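PDB 5M2A: beta subunit of photoactivated adenylyl cyclase from Beggiatoa sp. PS, which probably senses blue light with a flavin-binding BLUF domain and, in response, makes cyclic AMP from ATP with its adenylyl cyclase domain. Local coordinates for residues Ile155-Asp160 / Ala208-Glu213; Ile249-Gly254 / Leu293-Gly298; Ile53-Asn58 / Arg89-Trp94. All coordinates share one frame; numbering follows the deposited sequence.

Contact 1 (Ile155-Asp160 / Ala208-Glu213); sequences IIFFSD and ASFTKE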
loop_
_atom_site.group_PDB
_atom_site.type_symbol
_atom_site.label_atom_id
_atom_site.label_comp_id
_atom_site.label_asym_id
_atom_site.label_seq_id
_atom_site.Cartn_x
_atom_site.Cartn_y
_atom_site.Cartn_z
ATOM N N ILE A 155 6.590 -6.622 17.637
ATOM C CA ILE A 155 7.933 -6.865 17.128
ATOM C C ILE A 155 7.953 -6.326 15.713
ATOM O O ILE A 155 7.111 -6.703 14.890
ATOM C CB ILE A 155 8.290 -8.360 17.154
ATOM C CG1 ILE A 155 8.338 -8.851 18.605
ATOM C CG2 ILE A 155 9.633 -8.607 16.426
ATOM C CD1 ILE A 155 8.549 -10.362 18.760
ATOM N N ILE A 156 8.890 -5.433 15.431
ATOM C CA ILE A 156 9.034 -4.862 14.102
ATOM C C ILE A 156 10.168 -5.595 13.405
ATOM O O ILE A 156 11.238 -5.797 13.986
ATOM C CB ILE A 156 9.298 -3.346 14.169
ATOM C CG1 ILE A 156 8.185 -2.660 14.964
ATOM C CG2 ILE A 156 9.366 -2.751 12.769
ATOM C CD1 ILE A 156 6.819 -2.706 14.267
ATOM N N PHE A 157 9.929 -5.974 12.155
ATOM C CA PHE A 157 10.854 -6.742 11.337
ATOM C C PHE A 157 11.281 -5.866 10.162
ATOM O O PHE A 157 10.435 -5.261 9.504
ATOM C CB PHE A 157 10.135 -8.036 10.886
ATOM C CG PHE A 157 10.839 -8.824 9.797
ATOM C CD1 PHE A 157 10.869 -8.373 8.482
ATOM C CD2 PHE A 157 11.373 -10.079 10.084
ATOM C CE1 PHE A 157 11.489 -9.120 7.477
ATOM C CE2 PHE A 157 11.993 -10.842 9.070
ATOM C CZ PHE A 157 12.049 -10.361 7.775
ATOM N N PHE A 158 12.586 -5.783 9.906
ATOM C CA PHE A 158 13.106 -5.172 8.683
ATOM C C PHE A 158 14.138 -6.118 8.101
ATOM O O PHE A 158 15.021 -6.581 8.825
ATOM C CB PHE A 158 13.775 -3.812 8.937
ATOM C CG PHE A 158 12.830 -2.655 8.998
ATOM C CD1 PHE A 158 12.317 -2.103 7.842
ATOM C CD2 PHE A 158 12.478 -2.093 10.210
ATOM C CE1 PHE A 158 11.455 -1.022 7.889
ATOM C CE2 PHE A 158 11.615 -1.008 10.264
ATOM C CZ PHE A 158 11.105 -0.474 9.104
ATOM N N SER A 159 14.029 -6.409 6.806
ATOM C CA SER A 159 15.064 -7.174 6.128
ATOM C C SER A 159 15.350 -6.520 4.789
ATOM O O SER A 159 14.441 -6.000 4.145
ATOM C CB SER A 159 14.659 -8.633 5.933
ATOM O OG SER A 159 13.544 -8.765 5.067
ATOM N N ASP A 160 16.614 -6.529 4.366
ATOM C CA ASP A 160 16.931 -5.960 3.060
ATOM C C ASP A 160 18.132 -6.683 2.472
ATOM O O ASP A 160 18.716 -7.576 3.092
ATOM C CB ASP A 160 17.146 -4.442 3.141
ATOM C CG ASP A 160 18.482 -4.049 3.716
ATOM O OD1 ASP A 160 19.188 -4.905 4.276
ATOM O OD2 ASP A 160 18.824 -2.854 3.599
ATOM N N ALA A 208 7.685 -5.622 8.355
ATOM C CA ALA A 208 6.607 -6.476 8.838
ATOM C C ALA A 208 6.528 -6.365 10.351
ATOM O O ALA A 208 7.426 -5.826 10.999
ATOM C CB ALA A 208 6.795 -7.935 8.415
ATOM N N SER A 209 5.422 -6.852 10.921
ATOM C CA SER A 209 5.321 -6.884 12.368
ATOM C C SER A 209 4.816 -8.245 12.824
ATOM O O SER A 209 4.189 -8.996 12.068
ATOM C CB SER A 209 4.387 -5.791 12.900
ATOM O OG SER A 209 3.078 -5.991 12.421
ATOM N N PHE A 210 5.123 -8.544 14.084
ATOM C CA PHE A 210 4.649 -9.719 14.793
ATOM C C PHE A 210 4.099 -9.259 16.139
ATOM O O PHE A 210 4.422 -8.169 16.618
ATOM C CB PHE A 210 5.788 -10.732 15.006
ATOM C CG PHE A 210 6.325 -11.349 13.729
ATOM C CD1 PHE A 210 7.287 -10.700 12.975
ATOM C CD2 PHE A 210 5.902 -12.609 13.337
ATOM C CE1 PHE A 210 7.783 -11.291 11.812
ATOM C CE2 PHE A 210 6.408 -13.216 12.195
ATOM C CZ PHE A 210 7.350 -12.564 11.436
ATOM N N THR A 211 3.269 -10.091 16.759
ATOM C CA THR A 211 2.793 -9.744 18.088
ATOM C C THR A 211 3.825 -10.110 19.146
ATOM O O THR A 211 4.799 -10.812 18.886
ATOM C CB THR A 211 1.483 -10.458 18.400
ATOM O OG1 THR A 211 1.754 -11.855 18.528
ATOM C CG2 THR A 211 0.488 -10.239 17.291
ATOM N N LYS A 212 3.570 -9.680 20.388
ATOM C CA LYS A 212 4.512 -10.035 21.440
ATOM C C LYS A 212 4.486 -11.526 21.745
ATOM O O LYS A 212 5.441 -12.043 22.330
ATOM C CB LYS A 212 4.237 -9.223 22.711
ATOM C CG LYS A 212 2.991 -9.608 23.474
ATOM C CD LYS A 212 2.905 -8.770 24.758
ATOM C CE LYS A 212 1.646 -9.089 25.551
ATOM N NZ LYS A 212 1.571 -8.283 26.807
ATOM N N GLU A 213 3.436 -12.228 21.341
ATOM C CA GLU A 213 3.379 -13.673 21.506
ATOM C C GLU A 213 4.121 -14.420 20.401
ATOM O O GLU A 213 4.159 -15.652 20.433
ATOM C CB GLU A 213 1.922 -14.143 21.552
ATOM C CG GLU A 213 1.179 -13.770 22.836
ATOM C CD GLU A 213 0.735 -12.316 22.853
ATOM O OE1 GLU A 213 0.703 -11.694 21.768
ATOM O OE2 GLU A 213 0.417 -11.796 23.953
#
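Phe157 and Phe210 lie side by side and point the same way, forming part of the apolar centre of the contact together with Ile155 and Ala208. CE1 at the rim of the Phe210 ring sits 4.1 Å from CB of Phe157, which lies near the plane of that ring at its edge. Phe157 has CG anti to its own nitrogen (chi1 168°), a turn that carries the far end of its ring away from strand 205-211, although CD1 remains 4.1 Å from CB of Ala208. Ile155 shares this face: its CB meets CB of Phe210 at 4.1 Å, while its CD1 extends to the backbone O of Thr211. Helix 215-235 covers the two rings, Thr221 touching both.

Ile156 points to the other face beside Ser209, with CD1 4.2 Å from CB of Ser209, and is covered there by Ala275 and Ala279 of helix 274-285. The strand axes run at 149°, and helices pack on each face of this mixed sheet, as expected of the nucleotide cyclase catalytic fold.

Beneath the side chains the backbones pair in antiparallel register. Ile155 and Phe210 form a hydrogen-bonded pair, with N of Phe210 2.8 Å from O of Ile155. Phe157 and Ala208 form a second, bonded in both directions, N of Phe157 donating to O of Ala208 over 2.8 Å; CA of Ser209 adds a C-H...O contact of 3.1 Å to O of Ile155. Strand 150-161 continues to Asp160, a residue of the magnesium site; OD1 of Asp160 forms a salt bridge with Arg287. Toward the exposed end, NZ of Lys212 bridges to Glu153.

Contact 2 (Ile249-Gly254 / Leu293-Gly298); sequences IGLSYG and LAFTAG
Leu251 and Leu293 pack obliquely, CG of Leu251 standing 3.9 Å from CD1 of Leu293. The same methyl reaches CG2 of Ile249 at 3.8 Å, so one branch of Leu293 touches both Ile249 and Leu251. In Leu293, CG lies anti to the backbone N (chi1 168°), which brings CD1 toward strand 247-258. Tighter still is the step beyond, where CB of Leu251 and CB of Phe295 are 3.6 Å apart; the Phe295 ring then leads away, with CG of Leu293 in plane at its edge. Helix 215-235 closes over this face through Ser222 and Ile219.

Backbone bonds fade in the same direction. Leu251 N donates to O of Ala294 at 2.9 Å, whereas N of Thr296 reaches O of Leu251 only weakly, at 3.3 Å and 137°. Past this point the strands part, and a water bridges OG1 of Thr296 (2.6 Å) and O of Tyr253, donating to the latter. Tyr253, partly exposed, rests CB 3.7 Å from C of Gly298, in helix 297-301 right after Thr296. An alanine at Tyr253 would keep that CB contact but is likely to uncover O of Gly298 where the ring now lies obliquely against it.

Thr296 N-caps that helix, its OG1 weakly bonding N of Val299. The 12° angle between the strands and their in-register bridges define a parallel pair, 247-258 with 293-296, in the mixed sheet of the cyclase domain.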
loop_
_atom_site.group_PDB
_atom_site.type_symbol
_atom_site.label_atom_id
_atom_site.label_comp_id
_atom_site.label_asym_id
_atom_site.label_seq_id
_atom_site.Cartn_x
_atom_site.Cartn_y
_atom_site.Cartn_z
ATOM N N ILE A 249 18.869 -8.840 8.684
ATOM C CA ILE A 249 17.555 -8.686 9.295
ATOM C C ILE A 249 17.712 -8.042 10.656
ATOM O O ILE A 249 18.603 -8.421 11.421
ATOM C CB ILE A 249 16.811 -10.032 9.408
ATOM C CG1 ILE A 249 16.688 -10.655 8.008
ATOM C CG2 ILE A 249 15.432 -9.840 10.037
ATOM C CD1 ILE A 249 16.141 -12.071 7.961
ATOM N N GLY A 250 16.855 -7.071 10.949
ATOM C CA GLY A 250 16.784 -6.478 12.282
ATOM C C GLY A 250 15.397 -6.658 12.866
ATOM O O GLY A 250 14.398 -6.587 12.146
ATOM N N LEU A 251 15.341 -6.890 14.178
ATOM C CA LEU A 251 14.069 -6.992 14.882
ATOM C C LEU A 251 14.089 -6.102 16.108
ATOM O O LEU A 251 15.094 -6.033 16.825
ATOM C CB LEU A 251 13.786 -8.421 15.325
ATOM C CG LEU A 251 13.921 -9.568 14.330
ATOM C CD1 LEU A 251 13.762 -10.875 15.077
ATOM C CD2 LEU A 251 12.882 -9.454 13.230
ATOM N N SER A 252 12.960 -5.455 16.384
ATOM C CA SER A 252 12.842 -4.652 17.589
ATOM C C SER A 252 11.500 -4.961 18.231
ATOM O O SER A 252 10.649 -5.627 17.640
ATOM C CB SER A 252 12.951 -3.158 17.296
ATOM O OG SER A 252 11.829 -2.744 16.540
ATOM N N TYR A 253 11.340 -4.510 19.467
ATOM C CA TYR A 253 10.101 -4.716 20.203
ATOM C C TYR A 253 9.749 -3.439 20.940
ATOM O O TYR A 253 10.608 -2.844 21.600
ATOM C CB TYR A 253 10.235 -5.866 21.201
ATOM C CG TYR A 253 9.008 -6.050 22.060
ATOM C CD1 TYR A 253 7.801 -6.449 21.494
ATOM C CD2 TYR A 253 9.052 -5.833 23.426
ATOM C CE1 TYR A 253 6.675 -6.632 22.276
ATOM C CE2 TYR A 253 7.925 -6.015 24.216
ATOM C CZ TYR A 253 6.742 -6.407 23.630
ATOM O OH TYR A 253 5.620 -6.595 24.411
ATOM N N GLY A 254 8.495 -3.020 20.853
ATOM C CA GLY A 254 8.125 -1.843 21.611
ATOM C C GLY A 254 6.700 -1.441 21.325
ATOM O O GLY A 254 5.973 -2.114 20.584
ATOM N N LEU A 293 21.339 -11.570 11.599
ATOM C CA LEU A 293 20.136 -11.199 12.332
ATOM C C LEU A 293 20.557 -10.457 13.591
ATOM O O LEU A 293 21.423 -10.932 14.323
ATOM C CB LEU A 293 19.321 -12.440 12.709
ATOM C CG LEU A 293 18.189 -12.265 13.717
ATOM C CD1 LEU A 293 17.115 -11.372 13.117
ATOM C CD2 LEU A 293 17.620 -13.623 14.101
ATOM N N ALA A 294 19.952 -9.305 13.848
ATOM C CA ALA A 294 20.229 -8.575 15.079
ATOM C C ALA A 294 18.928 -8.089 15.688
ATOM O O ALA A 294 18.038 -7.638 14.966
ATOM C CB ALA A 294 21.156 -7.378 14.833
ATOM N N PHE A 295 18.820 -8.149 17.017
ATOM C CA PHE A 295 17.572 -7.735 17.637
ATOM C C PHE A 295 17.825 -7.207 19.045
ATOM O O PHE A 295 18.930 -7.309 19.599
ATOM C CB PHE A 295 16.532 -8.874 17.618
ATOM C CG PHE A 295 17.032 -10.173 18.178
ATOM C CD1 PHE A 295 17.138 -10.356 19.550
ATOM C CD2 PHE A 295 17.371 -11.223 17.327
ATOM C CE1 PHE A 295 17.597 -11.557 20.076
ATOM C CE2 PHE A 295 17.838 -12.427 17.851
ATOM C CZ PHE A 295 17.949 -12.593 19.214
ATOM N N THR A 296 16.781 -6.606 19.606
ATOM C CA THR A 296 16.868 -5.948 20.903
ATOM C C THR A 296 16.627 -6.925 22.045
ATOM O O THR A 296 16.142 -8.041 21.854
ATOM C CB THR A 296 15.854 -4.808 21.001
ATOM O OG1 THR A 296 14.533 -5.341 20.847
ATOM C CG2 THR A 296 16.104 -3.773 19.915
ATOM N N ALA A 297 16.975 -6.472 23.256
ATOM C CA ALA A 297 16.664 -7.240 24.456
ATOM C C ALA A 297 15.170 -7.524 24.572
ATOM O O ALA A 297 14.778 -8.595 25.036
ATOM C CB ALA A 297 17.163 -6.502 25.698
ATOM N N GLY A 298 14.324 -6.596 24.123
ATOM C CA GLY A 298 12.889 -6.818 24.214
ATOM C C GLY A 298 12.418 -7.966 23.341
ATOM O O GLY A 298 11.498 -8.702 23.704
HETATM O O HOH W 1 13.008 -3.846 22.298
#

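Contact 3 (Ile53-Asn58 / Arg89-Trp94); sequences ILEGEN and RMFPNW
Glu55 grips two successive backbone N-H groups of the loop after strand 77-83, and these charged-acceptor bonds dominate the contact. N of Met90 donates to OE2 over 2.7 Å, nearly straight at 175°, and N of Phe91 donates to OE1, also over 2.7 Å, at 160°. The two syn lone pairs take the two adjacent N-H groups. CG of Glu55 sits between the backbone N and the carbonyl carbon (chi1 41°), and the chain extends beyond it, carrying the carboxylate to the loop. It is further engaged by Arg7, in a salt bridge to OE2, and by Thr40, bonded to OE1; these partners would be expected to favour its charged form.

A weaker polar link runs from NH1 of Arg89 to the backbone O of Glu55 (3.3 Å). The guanidinium is held more firmly by O of Asn38 and OG1 of Thr40.

Apolar packing adds to this. CD1 of Ile53 comes to the edge of the Phe91 ring, 3.9 Å from CE2, the two side chains crossing at about a right angle. Met90 CB lies against one face of that ring, 3.5 Å above its plane and offset toward the rim. Leu115 and Pro111 of the second subunit pack on Ile53 and Phe91.

The loop, with a type I turn from Phe91 to Trp94, is thus tied to strand 49-55 of the BLUF sheet, whose Leu54 touches the flavin mononucleotide.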
loop_
_atom_site.group_PDB
_atom_site.type_symbol
_atom_site.label_atom_id
_atom_site.label_comp_id
_atom_site.label_asym_id
_atom_site.label_seq_id
_atom_site.Cartn_x
_atom_site.Cartn_y
_atom_site.Cartn_z
ATOM N N ILE A 53 -23.604 -15.119 -0.298
ATOM C CA ILE A 53 -24.237 -14.448 0.826
ATOM C C ILE A 53 -24.865 -15.530 1.690
ATOM O O ILE A 53 -25.602 -16.378 1.179
ATOM C CB ILE A 53 -25.301 -13.439 0.356
ATOM C CG1 ILE A 53 -24.705 -12.456 -0.657
ATOM C CG2 ILE A 53 -25.892 -12.695 1.549
ATOM C CD1 ILE A 53 -25.728 -11.496 -1.275
ATOM N N LEU A 54 -24.550 -15.517 2.984
ATOM C CA LEU A 54 -25.082 -16.468 3.951
ATOM C C LEU A 54 -25.777 -15.704 5.070
ATOM O O LEU A 54 -25.285 -14.663 5.514
ATOM C CB LEU A 54 -23.962 -17.343 4.540
ATOM C CG LEU A 54 -23.173 -18.263 3.609
ATOM C CD1 LEU A 54 -22.013 -18.913 4.356
ATOM C CD2 LEU A 54 -24.080 -19.324 3.001
ATOM N N GLU A 55 -26.925 -16.206 5.528
ATOM C CA GLU A 55 -27.612 -15.557 6.633
ATOM C C GLU A 55 -28.300 -16.600 7.505
ATOM O O GLU A 55 -28.710 -17.661 7.030
ATOM C CB GLU A 55 -28.622 -14.509 6.148
ATOM C CG GLU A 55 -29.414 -14.931 4.934
ATOM C CD GLU A 55 -30.385 -13.863 4.464
ATOM O OE1 GLU A 55 -31.284 -14.191 3.659
ATOM O OE2 GLU A 55 -30.249 -12.698 4.897
ATOM N N GLY A 56 -28.404 -16.280 8.785
ATOM C CA GLY A 56 -28.967 -17.191 9.766
ATOM C C GLY A 56 -28.434 -16.840 11.138
ATOM O O GLY A 56 -27.673 -15.889 11.306
ATOM N N GLU A 57 -28.847 -17.636 12.126
ATOM C CA GLU A 57 -28.360 -17.423 13.482
ATOM C C GLU A 57 -26.838 -17.516 13.516
ATOM O O GLU A 57 -26.229 -18.306 12.789
ATOM C CB GLU A 57 -28.995 -18.425 14.448
ATOM C CG GLU A 57 -30.299 -17.918 15.045
ATOM C CD GLU A 57 -31.058 -18.987 15.801
ATOM O OE1 GLU A 57 -30.679 -20.173 15.700
ATOM O OE2 GLU A 57 -32.037 -18.642 16.498
ATOM N N ASN A 58 -26.230 -16.677 14.358
ATOM C CA ASN A 58 -24.793 -16.433 14.273
ATOM C C ASN A 58 -23.983 -17.715 14.418
ATOM O O ASN A 58 -23.028 -17.941 13.668
ATOM C CB ASN A 58 -24.375 -15.416 15.333
ATOM C CG ASN A 58 -25.242 -14.175 15.320
ATOM O OD1 ASN A 58 -25.868 -13.855 14.312
ATOM N ND2 ASN A 58 -25.284 -13.472 16.444
ATOM N N ARG A 89 -34.180 -11.414 7.002
ATOM C CA ARG A 89 -33.441 -12.182 6.013
ATOM C C ARG A 89 -33.561 -11.522 4.648
ATOM O O ARG A 89 -34.621 -11.008 4.279
ATOM C CB ARG A 89 -33.968 -13.613 5.938
ATOM C CG ARG A 89 -33.580 -14.486 7.112
ATOM C CD ARG A 89 -34.187 -15.872 6.970
ATOM N NE ARG A 89 -33.951 -16.689 8.155
ATOM C CZ ARG A 89 -32.918 -17.509 8.304
ATOM N NH1 ARG A 89 -32.013 -17.622 7.339
ATOM N NH2 ARG A 89 -32.786 -18.213 9.419
ATOM N N MET A 90 -32.463 -11.542 3.896
ATOM C CA MET A 90 -32.481 -11.009 2.542
ATOM C C MET A 90 -33.119 -11.979 1.552
ATOM O O MET A 90 -33.757 -11.543 0.587
ATOM C CB MET A 90 -31.052 -10.674 2.109
ATOM C CG MET A 90 -30.950 -9.513 1.157
ATOM S SD MET A 90 -29.232 -9.075 0.830
ATOM C CE MET A 90 -29.478 -7.479 0.052
ATOM N N PHE A 91 -32.967 -13.282 1.774
ATOM C CA PHE A 91 -33.450 -14.312 0.855
ATOM C C PHE A 91 -34.191 -15.382 1.645
ATOM O O PHE A 91 -33.789 -16.550 1.674
ATOM C CB PHE A 91 -32.287 -14.900 0.057
ATOM C CG PHE A 91 -31.412 -13.858 -0.557
ATOM C CD1 PHE A 91 -31.817 -13.185 -1.697
ATOM C CD2 PHE A 91 -30.201 -13.525 0.018
ATOM C CE1 PHE A 91 -31.018 -12.214 -2.264
ATOM C CE2 PHE A 91 -29.398 -12.549 -0.545
ATOM C CZ PHE A 91 -29.812 -11.893 -1.691
ATOM N N PRO A 92 -35.311 -15.016 2.270
ATOM C CA PRO A 92 -35.975 -15.942 3.201
ATOM C C PRO A 92 -36.451 -17.236 2.565
ATOM O O PRO A 92 -36.671 -18.215 3.287
ATOM C CB PRO A 92 -37.161 -15.118 3.723
ATOM C CG PRO A 92 -37.446 -14.147 2.624
ATOM C CD PRO A 92 -36.104 -13.799 2.036
ATOM N N ASN A 93 -36.618 -17.277 1.243
ATOM C CA ASN A 93 -37.186 -18.437 0.572
ATOM C C ASN A 93 -36.139 -19.328 -0.082
ATOM O O ASN A 93 -36.502 -20.343 -0.684
ATOM C CB ASN A 93 -38.203 -17.989 -0.484
ATOM C CG ASN A 93 -39.297 -17.113 0.093
ATOM O OD1 ASN A 93 -39.912 -17.449 1.105
ATOM N ND2 ASN A 93 -39.536 -15.975 -0.546
ATOM N N TRP A 94 -34.858 -18.980 0.015
ATOM C CA TRP A 94 -33.791 -19.717 -0.659
ATOM C C TRP A 94 -32.825 -20.264 0.383
ATOM O O TRP A 94 -32.006 -19.516 0.917
ATOM C CB TRP A 94 -33.051 -18.824 -1.646
ATOM C CG TRP A 94 -33.890 -18.265 -2.752
ATOM C CD1 TRP A 94 -35.077 -18.750 -3.217
ATOM C CD2 TRP A 94 -33.594 -17.105 -3.539
ATOM N NE1 TRP A 94 -35.542 -17.960 -4.248
ATOM C CE2 TRP A 94 -34.646 -16.943 -4.463
ATOM C CE3 TRP A 94 -32.543 -16.184 -3.549
ATOM C CZ2 TRP A 94 -34.675 -15.898 -5.389
ATOM C CZ3 TRP A 94 -32.571 -15.146 -4.472
ATOM C CH2 TRP A 94 -33.629 -15.014 -5.377
#

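In the fold
From the N terminus, contact 3 comes first: it closes the loop from strand 49-55 through helix 58-69 and strand 77-83, wholly inside the flavin-binding BLUF region. Contact 1 opens later, in the cyclase region, and brings strand 205-211 back onto strand 150-161 across 47 residues that are largely helical. Contact 2 follows, returning strand 293-296 to strand 247-258. All three are in series; none nests or crosses. Contacts 1 and 2 share one sheet, their centres 8 Å apart, and meet where N of Ile156 lies 2.8 Å from O of Ser252, a probable hydrogen bond. Contact 3 is remote, its centre about 40 Å from that of contact 1.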